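Increased sodium tolerance protein 1 (Saccharomyces cerevisiae, PDB 3GGY) regulates recruitment of the ATPase VPS4 to ESCRT-III late in multivesicular-body cargo sorting, this chain being its helical, ESCRT-III-like N-terminal domain. Local coordinates at residues Tyr25-Gln30 / Leu69-Glu74; Leu44-Lys49 / Asp181-Lys186; Arg56-Ile61 / Glu167-Tyr172. One frame throughout, in Å; residues are numbered along the deposited sequence.

Interaction 1. Residues Tyr25-Gln30 / Leu69-Glu74; sequences YAQEKQ and LLEILE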
loop_
_atom_site.group_PDB
_atom_site.type_symbol
_atom_site.label_atom_id
_atom_site.label_comp_id
_atom_site.label_asym_id
_atom_site.label_seq_id
_atom_site.Cartn_x
_atom_site.Cartn_y
_atom_site.Cartn_z
ATOM N N TYR A 25 -4.559 -3.113 10.965
ATOM C CA TYR A 25 -5.886 -3.712 10.934
ATOM C C TYR A 25 -6.343 -3.981 9.504
ATOM O O TYR A 25 -6.949 -5.017 9.221
ATOM C CB TYR A 25 -6.891 -2.798 11.636
ATOM C CG TYR A 25 -8.224 -3.456 11.902
ATOM C CD1 TYR A 25 -8.313 -4.582 12.721
ATOM C CD2 TYR A 25 -9.396 -2.957 11.339
ATOM C CE1 TYR A 25 -9.541 -5.194 12.976
ATOM C CE2 TYR A 25 -10.630 -3.562 11.585
ATOM C CZ TYR A 25 -10.693 -4.679 12.405
ATOM O OH TYR A 25 -11.903 -5.281 12.653
ATOM N N ALA A 26 -6.046 -3.047 8.605
ATOM C CA ALA A 26 -6.422 -3.192 7.204
ATOM C C ALA A 26 -5.677 -4.376 6.594
ATOM O O ALA A 26 -6.242 -5.123 5.792
ATOM C CB ALA A 26 -6.105 -1.908 6.434
ATOM N N GLN A 27 -4.410 -4.542 6.968
ATOM C CA GLN A 27 -3.603 -5.654 6.459
ATOM C C GLN A 27 -4.215 -6.974 6.896
ATOM O O GLN A 27 -4.410 -7.880 6.090
ATOM C CB GLN A 27 -2.181 -5.587 7.007
ATOM C CG GLN A 27 -1.321 -4.493 6.438
ATOM C CD GLN A 27 -0.002 -4.394 7.165
ATOM O OE1 GLN A 27 0.729 -5.379 7.281
ATOM N NE2 GLN A 27 0.308 -3.208 7.670
ATOM N N GLU A 28 -4.493 -7.072 8.191
ATOM C CA GLU A 28 -5.083 -8.271 8.774
ATOM C C GLU A 28 -6.348 -8.656 8.021
ATOM O O GLU A 28 -6.489 -9.792 7.551
ATOM C CB GLU A 28 -5.407 -8.012 10.250
ATOM C CG GLU A 28 -6.306 -9.055 10.896
ATOM C CD GLU A 28 -6.660 -8.715 12.335
ATOM O OE1 GLU A 28 -7.484 -9.442 12.931
ATOM O OE2 GLU A 28 -6.115 -7.725 12.870
ATOM N N LYS A 29 -7.259 -7.698 7.901
ATOM C CA LYS A 29 -8.526 -7.908 7.218
ATOM C C LYS A 29 -8.349 -8.292 5.760
ATOM O O LYS A 29 -8.934 -9.264 5.286
ATOM C CB LYS A 29 -9.374 -6.640 7.301
ATOM C CG LYS A 29 -10.726 -6.746 6.609
ATOM C CD LYS A 29 -11.539 -5.477 6.799
ATOM C CE LYS A 29 -12.927 -5.617 6.191
ATOM N NZ LYS A 29 -13.733 -4.377 6.367
ATOM N N GLN A 30 -7.536 -7.525 5.043
ATOM C CA GLN A 30 -7.327 -7.802 3.633
ATOM C C GLN A 30 -6.606 -9.118 3.354
ATOM O O GLN A 30 -6.834 -9.740 2.315
ATOM C CB GLN A 30 -6.603 -6.621 2.985
ATOM C CG GLN A 30 -7.520 -5.404 2.853
ATOM C CD GLN A 30 -6.813 -4.186 2.308
ATOM O OE1 GLN A 30 -5.957 -4.292 1.430
ATOM N NE2 GLN A 30 -7.185 -3.012 2.814
ATOM N N LEU A 69 1.661 -2.849 -0.288
ATOM C CA LEU A 69 1.740 -1.396 -0.137
ATOM C C LEU A 69 1.478 -1.037 1.317
ATOM O O LEU A 69 2.218 -0.260 1.917
ATOM C CB LEU A 69 0.707 -0.693 -1.033
ATOM C CG LEU A 69 0.493 0.819 -0.843
ATOM C CD1 LEU A 69 1.765 1.583 -1.188
ATOM C CD2 LEU A 69 -0.673 1.288 -1.733
ATOM N N LEU A 70 0.420 -1.606 1.887
ATOM C CA LEU A 70 0.072 -1.335 3.281
ATOM C C LEU A 70 1.207 -1.699 4.234
ATOM O O LEU A 70 1.441 -0.995 5.212
ATOM C CB LEU A 70 -1.195 -2.101 3.676
ATOM C CG LEU A 70 -2.464 -1.764 2.890
ATOM C CD1 LEU A 70 -3.642 -2.565 3.455
ATOM C CD2 LEU A 70 -2.753 -0.275 2.987
ATOM N N GLU A 71 1.909 -2.794 3.953
ATOM C CA GLU A 71 3.016 -3.213 4.810
ATOM C C GLU A 71 4.133 -2.175 4.778
ATOM O O GLU A 71 4.713 -1.837 5.811
ATOM C CB GLU A 71 3.555 -4.569 4.351
ATOM C CG GLU A 71 2.491 -5.661 4.340
ATOM C CD GLU A 71 2.999 -6.986 3.801
ATOM O OE1 GLU A 71 3.816 -6.971 2.856
ATOM O OE2 GLU A 71 2.564 -8.042 4.312
ATOM N N ILE A 72 4.425 -1.663 3.590
ATOM C CA ILE A 72 5.470 -0.663 3.443
ATOM C C ILE A 72 5.058 0.646 4.128
ATOM O O ILE A 72 5.858 1.281 4.822
ATOM C CB ILE A 72 5.764 -0.397 1.950
ATOM C CG1 ILE A 72 6.226 -1.691 1.278
ATOM C CG2 ILE A 72 6.813 0.702 1.815
ATOM C CD1 ILE A 72 6.237 -1.637 -0.240
ATOM N N LEU A 73 3.807 1.052 3.947
ATOM C CA LEU A 73 3.349 2.290 4.562
ATOM C C LEU A 73 3.402 2.200 6.085
ATOM O O LEU A 73 3.692 3.190 6.764
ATOM C CB LEU A 73 1.928 2.627 4.092
ATOM C CG LEU A 73 1.776 2.898 2.590
ATOM C CD1 LEU A 73 0.309 3.220 2.296
ATOM C CD2 LEU A 73 2.686 4.058 2.159
ATOM N N GLU A 74 3.133 1.011 6.622
ATOM C CA GLU A 74 3.170 0.806 8.065
ATOM C C GLU A 74 4.587 1.080 8.548
ATOM O O GLU A 74 4.787 1.749 9.558
ATOM C CB GLU A 74 2.791 -0.633 8.425
ATOM C CG GLU A 74 2.741 -0.885 9.932
ATOM C CD GLU A 74 2.818 -2.360 10.299
ATOM O OE1 GLU A 74 2.335 -3.204 9.514
ATOM O OE2 GLU A 74 3.354 -2.672 11.386
HETATM O O HOH W 1 1.576 -8.471 7.448
#
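Gln27 reaches across from one long helix to Glu74 on the other and makes the one direct hydrogen bond between 25-30 and 69-74. Its NE2 donates to Glu74 OE1 over 2.7 Å with an N-H...O angle of 158°. The carboxylate oxygen is approached on its anti side, somewhat out of the carboxylate plane, whereas the acceptor lies close to the plane of the amide; the two flat groups are turned 39° apart and the side chains cross at about a right angle. NE2 also makes a weak bond back to Leu23 O in its own helix, and the other carboxylate oxygen, Glu74 OE2, forms a salt bridge with Arg24; the carboxylate is thus held at both oxygens, and the amide nitrogen has a second, weak acceptor. On the far end of the amide, water 1 donates to Gln27 OE1 at 3.2 Å and, weakly, to Glu71 OE2, while the CG of Glu71 lies 3.4 Å from Gln27 OE1.

Apolar contact centres on Leu70. Its CB lies 3.7 Å from Gln27 CG, the two side chains sliding past each other in opposite directions. With CG beside the backbone N, Leu70 CD1 touches Ala26 CB at 3.9 Å and, in a different direction, the amide end of Gln30, whose OE1 is 3.5 Å away. The Gln30 amide is held from elsewhere, NE2 bonding to Glu121.

The segments run nearly antiparallel, at 160°, with axes 9.8 Å apart, as two stretches of the long hairpin formed by helices 8-46 and 50-82, the core of the ESCRT-III-like fold. Val119 and Glu121, from a loop, touch Leu70 as well, and helix 153-159 packs on helix 50-82 through Leu69 and Ile72.

Interaction 2. Residues Leu44-Lys49 / Asp181-Lys186; sequences LLLTNK and DVPYSK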
loop_
_atom_site.group_PDB
_atom_site.type_symbol
_atom_site.label_atom_id
_atom_site.label_comp_id
_atom_site.label_asym_id
_atom_site.label_seq_id
_atom_site.Cartn_x
_atom_site.Cartn_y
_atom_site.Cartn_z
ATOM N N LEU A 44 -14.217 -22.129 -8.316
ATOM C CA LEU A 44 -14.577 -21.796 -9.688
ATOM C C LEU A 44 -13.929 -22.798 -10.634
ATOM O O LEU A 44 -14.539 -23.213 -11.621
ATOM C CB LEU A 44 -14.112 -20.379 -10.044
ATOM C CG LEU A 44 -14.889 -19.237 -9.387
ATOM C CD1 LEU A 44 -14.157 -17.917 -9.605
ATOM C CD2 LEU A 44 -16.289 -19.182 -9.974
ATOM N N LEU A 45 -12.699 -23.199 -10.326
ATOM C CA LEU A 45 -11.998 -24.162 -11.165
ATOM C C LEU A 45 -12.689 -25.518 -11.113
ATOM O O LEU A 45 -12.876 -26.162 -12.144
ATOM C CB LEU A 45 -10.537 -24.304 -10.724
ATOM C CG LEU A 45 -9.659 -23.058 -10.904
ATOM C CD1 LEU A 45 -8.296 -23.294 -10.268
ATOM C CD2 LEU A 45 -9.522 -22.728 -12.385
ATOM N N LEU A 46 -13.069 -25.945 -9.911
ATOM C CA LEU A 46 -13.739 -27.231 -9.741
ATOM C C LEU A 46 -15.050 -27.296 -10.514
ATOM O O LEU A 46 -15.495 -28.385 -10.900
ATOM C CB LEU A 46 -14.022 -27.504 -8.259
ATOM C CG LEU A 46 -12.820 -27.681 -7.328
ATOM C CD1 LEU A 46 -13.318 -27.991 -5.921
ATOM C CD2 LEU A 46 -11.926 -28.810 -7.835
ATOM N N THR A 47 -15.667 -26.138 -10.738
ATOM C CA THR A 47 -16.934 -26.076 -11.457
ATOM C C THR A 47 -16.832 -25.599 -12.906
ATOM O O THR A 47 -17.815 -25.147 -13.493
ATOM C CB THR A 47 -17.972 -25.201 -10.702
ATOM O OG1 THR A 47 -17.416 -23.912 -10.410
ATOM C CG2 THR A 47 -18.374 -25.874 -9.407
ATOM N N ASN A 48 -15.632 -25.697 -13.470
ATOM C CA ASN A 48 -15.381 -25.337 -14.861
ATOM C C ASN A 48 -15.641 -23.888 -15.261
ATOM O O ASN A 48 -15.895 -23.611 -16.432
ATOM C CB ASN A 48 -16.197 -26.259 -15.777
ATOM C CG ASN A 48 -15.918 -27.736 -15.525
ATOM O OD1 ASN A 48 -16.735 -28.596 -15.859
ATOM N ND2 ASN A 48 -14.761 -28.037 -14.948
ATOM N N LYS A 49 -15.577 -22.965 -14.303
ATOM C CA LYS A 49 -15.804 -21.551 -14.599
ATOM C C LYS A 49 -14.449 -20.882 -14.813
ATOM O O LYS A 49 -13.994 -20.082 -13.997
ATOM C CB LYS A 49 -16.561 -20.890 -13.447
ATOM C CG LYS A 49 -17.942 -21.497 -13.203
ATOM C CD LYS A 49 -18.639 -20.847 -12.017
ATOM C CE LYS A 49 -20.031 -21.420 -11.804
ATOM N NZ LYS A 49 -20.710 -20.800 -10.631
ATOM N N ASP A 181 -5.450 -28.635 -3.644
ATOM C CA ASP A 181 -5.485 -29.946 -4.294
ATOM C C ASP A 181 -6.459 -30.022 -5.464
ATOM O O ASP A 181 -7.150 -31.026 -5.634
ATOM C CB ASP A 181 -5.852 -31.035 -3.277
ATOM C CG ASP A 181 -4.891 -31.092 -2.113
ATOM O OD1 ASP A 181 -3.671 -31.174 -2.355
ATOM O OD2 ASP A 181 -5.358 -31.059 -0.954
ATOM N N VAL A 182 -6.512 -28.971 -6.277
ATOM C CA VAL A 182 -7.409 -28.949 -7.428
ATOM C C VAL A 182 -6.953 -29.988 -8.445
ATOM O O VAL A 182 -5.782 -30.029 -8.811
ATOM C CB VAL A 182 -7.412 -27.561 -8.100
ATOM C CG1 VAL A 182 -8.173 -27.611 -9.421
ATOM C CG2 VAL A 182 -8.040 -26.543 -7.166
ATOM N N PRO A 183 -7.876 -30.837 -8.922
ATOM C CA PRO A 183 -7.503 -31.863 -9.902
ATOM C C PRO A 183 -6.792 -31.291 -11.129
ATOM O O PRO A 183 -7.116 -30.203 -11.607
ATOM C CB PRO A 183 -8.844 -32.508 -10.258
ATOM C CG PRO A 183 -9.641 -32.340 -9.013
ATOM C CD PRO A 183 -9.313 -30.913 -8.611
ATOM N N TYR A 184 -5.831 -32.047 -11.643
ATOM C CA TYR A 184 -5.059 -31.647 -12.808
ATOM C C TYR A 184 -5.913 -31.133 -13.961
ATOM O O TYR A 184 -5.658 -30.054 -14.495
ATOM C CB TYR A 184 -4.227 -32.830 -13.319
ATOM C CG TYR A 184 -3.350 -32.497 -14.506
ATOM C CD1 TYR A 184 -2.147 -31.810 -14.337
ATOM C CD2 TYR A 184 -3.725 -32.858 -15.801
ATOM C CE1 TYR A 184 -1.340 -31.489 -15.423
ATOM C CE2 TYR A 184 -2.921 -32.540 -16.898
ATOM C CZ TYR A 184 -1.732 -31.855 -16.699
ATOM O OH TYR A 184 -0.939 -31.526 -17.773
ATOM N N SER A 185 -6.917 -31.914 -14.351
ATOM C CA SER A 185 -7.774 -31.539 -15.471
ATOM C C SER A 185 -8.451 -30.191 -15.282
ATOM O O SER A 185 -8.568 -29.416 -16.228
ATOM C CB SER A 185 -8.844 -32.609 -15.716
ATOM O OG SER A 185 -9.742 -32.699 -14.622
ATOM N N LYS A 186 -8.887 -29.911 -14.058
ATOM C CA LYS A 186 -9.568 -28.655 -13.775
ATOM C C LYS A 186 -8.644 -27.448 -13.882
ATOM O O LYS A 186 -9.059 -26.380 -14.334
ATOM C CB LYS A 186 -10.197 -28.703 -12.379
ATOM C CG LYS A 186 -11.231 -29.808 -12.195
ATOM C CD LYS A 186 -12.408 -29.653 -13.153
ATOM C CE LYS A 186 -13.479 -30.703 -12.878
ATOM N NZ LYS A 186 -14.582 -30.673 -13.883
#
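Lys186 lays its aliphatic chain along the end of helix 8-46, over the last carbonyls. Its CD is 3.7 Å from Leu45 O and its CE 3.7 Å from Leu46 O, both carbon contacts. The chain bends at chi2 (-61°), which lets CB and CD both lie near Leu45 O before the ammonium end goes on to the side chain of Asn48. The carbonyl ends of the helix would probably offer that positive charge a favourable electrostatic setting. A methionine here would remove the ammonium group, and the carbonyl end of helix 8-46 and the Asn48 side chain would probably be left without their charged neighbour.

The apolar part is carried by two leucines. Leu46 CD2 presses on Pro183 CD at 3.4 Å, tighter than usual carbon contact, the two side chains crossing at about a right angle. The same methyl lies 4.2 Å from Val182 CG1, which in turn meets Leu45 CB at 4.3 Å. Leu45 is also covered by Glu50 and Ala53 of helix 50-82.

Both segments turn here by the same device. Asn48, with positive phi, is the C-prime residue of a Schellman motif, Lys49 N bonding to Leu44 O and Asn48 N to Leu45 O; Asp181 plays that part after helix 166-179. The contact lays the chain that follows one Schellman-capped helix against the Schellman-capped end of another, at the turn of the helical hairpin.

Interaction 3. Residues Arg56-Ile61 / Glu167-Tyr172; sequences RVETLI and ELVDLY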
loop_
_atom_site.group_PDB
_atom_site.type_symbol
_atom_site.label_atom_id
_atom_site.label_comp_id
_atom_site.label_asym_id
_atom_site.label_seq_id
_atom_site.Cartn_x
_atom_site.Cartn_y
_atom_site.Cartn_z
ATOM N N ARG A 56 -11.132 -13.405 -11.344
ATOM C CA ARG A 56 -10.944 -13.392 -9.899
ATOM C C ARG A 56 -9.468 -13.350 -9.535
ATOM O O ARG A 56 -9.076 -12.704 -8.558
ATOM C CB ARG A 56 -11.598 -14.619 -9.269
ATOM C CG ARG A 56 -11.893 -14.454 -7.796
ATOM C CD ARG A 56 -12.983 -13.406 -7.593
ATOM N NE ARG A 56 -14.216 -13.998 -7.089
ATOM C CZ ARG A 56 -14.396 -14.383 -5.832
ATOM N NH1 ARG A 56 -13.420 -14.234 -4.948
ATOM N NH2 ARG A 56 -15.551 -14.917 -5.461
ATOM N N VAL A 57 -8.648 -14.045 -10.316
ATOM C CA VAL A 57 -7.215 -14.054 -10.064
ATOM C C VAL A 57 -6.624 -12.673 -10.348
ATOM O O VAL A 57 -5.766 -12.191 -9.610
ATOM C CB VAL A 57 -6.515 -15.127 -10.924
ATOM C CG1 VAL A 57 -5.008 -14.943 -10.890
ATOM C CG2 VAL A 57 -6.888 -16.502 -10.392
ATOM N N GLU A 58 -7.087 -12.028 -11.411
ATOM C CA GLU A 58 -6.582 -10.696 -11.727
ATOM C C GLU A 58 -6.825 -9.758 -10.546
ATOM O O GLU A 58 -5.962 -8.959 -10.190
ATOM C CB GLU A 58 -7.265 -10.163 -12.986
ATOM C CG GLU A 58 -7.018 -11.048 -14.202
ATOM C CD GLU A 58 -7.652 -10.513 -15.466
ATOM O OE1 GLU A 58 -8.881 -10.285 -15.467
ATOM O OE2 GLU A 58 -6.918 -10.328 -16.464
ATOM N N THR A 59 -7.997 -9.872 -9.932
ATOM C CA THR A 59 -8.351 -9.040 -8.789
ATOM C C THR A 59 -7.475 -9.407 -7.594
ATOM O O THR A 59 -6.986 -8.535 -6.876
ATOM C CB THR A 59 -9.834 -9.237 -8.417
ATOM O OG1 THR A 59 -10.656 -8.869 -9.532
ATOM C CG2 THR A 59 -10.207 -8.380 -7.217
ATOM N N LEU A 60 -7.276 -10.704 -7.391
ATOM C CA LEU A 60 -6.452 -11.189 -6.286
ATOM C C LEU A 60 -5.018 -10.665 -6.394
ATOM O O LEU A 60 -4.396 -10.301 -5.394
ATOM C CB LEU A 60 -6.450 -12.723 -6.286
ATOM C CG LEU A 60 -5.532 -13.450 -5.300
ATOM C CD1 LEU A 60 -5.827 -13.008 -3.872
ATOM C CD2 LEU A 60 -5.734 -14.953 -5.449
ATOM N N ILE A 61 -4.487 -10.640 -7.614
ATOM C CA ILE A 61 -3.134 -10.148 -7.841
ATOM C C ILE A 61 -3.032 -8.708 -7.365
ATOM O O ILE A 61 -2.073 -8.337 -6.686
ATOM C CB ILE A 61 -2.768 -10.245 -9.337
ATOM C CG1 ILE A 61 -2.546 -11.718 -9.694
ATOM C CG2 ILE A 61 -1.513 -9.429 -9.645
ATOM C CD1 ILE A 61 -2.398 -11.986 -11.177
ATOM N N GLU A 167 1.268 -14.720 -17.766
ATOM C CA GLU A 167 2.210 -15.626 -17.116
ATOM C C GLU A 167 2.012 -15.612 -15.602
ATOM O O GLU A 167 2.099 -16.653 -14.948
ATOM C CB GLU A 167 3.653 -15.236 -17.449
ATOM C CG GLU A 167 3.944 -15.104 -18.938
ATOM C CD GLU A 167 3.543 -13.750 -19.496
ATOM O OE1 GLU A 167 4.141 -12.738 -19.076
ATOM O OE2 GLU A 167 2.632 -13.693 -20.350
ATOM N N LEU A 168 1.748 -14.431 -15.047
ATOM C CA LEU A 168 1.539 -14.300 -13.608
ATOM C C LEU A 168 0.184 -14.866 -13.202
ATOM O O LEU A 168 0.050 -15.460 -12.135
ATOM C CB LEU A 168 1.643 -12.833 -13.181
ATOM C CG LEU A 168 1.491 -12.570 -11.678
ATOM C CD1 LEU A 168 2.536 -13.348 -10.904
ATOM C CD2 LEU A 168 1.628 -11.086 -11.406
ATOM N N VAL A 169 -0.825 -14.672 -14.047
ATOM C CA VAL A 169 -2.144 -15.207 -13.753
ATOM C C VAL A 169 -2.035 -16.730 -13.733
ATOM O O VAL A 169 -2.575 -17.383 -12.837
ATOM C CB VAL A 169 -3.181 -14.783 -14.813
ATOM C CG1 VAL A 169 -4.506 -15.495 -14.570
ATOM C CG2 VAL A 169 -3.386 -13.280 -14.755
ATOM N N ASP A 170 -1.328 -17.292 -14.712
ATOM C CA ASP A 170 -1.154 -18.740 -14.774
ATOM C C ASP A 170 -0.421 -19.239 -13.539
ATOM O O ASP A 170 -0.746 -20.296 -12.998
ATOM C CB ASP A 170 -0.362 -19.158 -16.018
ATOM C CG ASP A 170 -1.158 -19.007 -17.295
ATOM O OD1 ASP A 170 -2.405 -18.948 -17.219
ATOM O OD2 ASP A 170 -0.533 -18.961 -18.378
ATOM N N LEU A 171 0.570 -18.475 -13.092
ATOM C CA LEU A 171 1.333 -18.859 -11.917
ATOM C C LEU A 171 0.417 -18.880 -10.697
ATOM O O LEU A 171 0.476 -19.803 -9.890
ATOM C CB LEU A 171 2.494 -17.884 -11.688
ATOM C CG LEU A 171 3.382 -18.189 -10.479
ATOM C CD1 LEU A 171 4.007 -19.566 -10.641
ATOM C CD2 LEU A 171 4.468 -17.125 -10.355
ATOM N N TYR A 172 -0.436 -17.866 -10.563
ATOM C CA TYR A 172 -1.366 -17.818 -9.435
ATOM C C TYR A 172 -2.329 -19.007 -9.462
ATOM O O TYR A 172 -2.637 -19.600 -8.424
ATOM C CB TYR A 172 -2.176 -16.518 -9.462
ATOM C CG TYR A 172 -1.656 -15.454 -8.523
ATOM C CD1 TYR A 172 -0.364 -14.945 -8.657
ATOM C CD2 TYR A 172 -2.458 -14.958 -7.492
ATOM C CE1 TYR A 172 0.118 -13.968 -7.783
ATOM C CE2 TYR A 172 -1.985 -13.980 -6.615
ATOM C CZ TYR A 172 -0.700 -13.493 -6.766
ATOM O OH TYR A 172 -0.226 -12.543 -5.893
HETATM O O HOH W 2 0.406 -9.872 -6.886
#
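Ile61 sits squarely over the ring of Tyr172: its CG1 lies 3.7 Å from the ring centroid and only 4° off the normal, a CH-pi contact. Leu60, one residue earlier on the helix, approaches the same ring from its edge, with CD2 in the plane and CG 3.8 Å from Tyr172 CE2. Face and edge are therefore both engaged by helix 50-82. A chi1 of -100°, well away from the staggered values, goes with a ring set with one face under Ile61 and an edge toward Leu60. Val57 comes in obliquely at the base of the tyrosine, its CG1 3.5 Å from Tyr172 CB.

That methyl also meets Val169 CG1 at 3.8 Å. The second branch of Val169, CG2, touches the tip of Ile61, whose CD1 is 3.9 Å away and arrives across it at about a right angle. Leu168 runs past Ile61 in the opposite sense, its CD2 4.0 Å from Ile61 CG2. The two helical segments lie almost perpendicular, at 97°, so the contact is confined to a short patch of side chains; Arg38 and Val41 of helix 8-46 border it.

No direct hydrogen bond joins 56-61 and 167-172. Instead the phenol is fixed at its polar end: Tyr172 OH bonds with Asp64, and water 2 donates both to it and to Ile61 O, each at 2.9 Å. The contact is thus chiefly dispersive, with the hydroxyl and its water likely to limit how the ring can shift on the isoleucine.

The three contacts lie along the hairpin of helices 8-46 and 50-82. Interaction 1 joins its two arms near the chain's centre; interaction 2 lies at its turn, about 31 Å away between centres, and interaction 3 is about 20 Å from interaction 1. Interactions 2 and 3 have centres about 15 Å apart and touch where Leu44 CD1 packs 4.2 Å from Arg56 CB. They also share a partner region: helix 166-179 crosses helix 50-82 in interaction 3, and the chain directly after it covers the end of helix 8-46 in interaction 2. The C-terminal part of this domain is thus docked twice at the turn end of the hairpin.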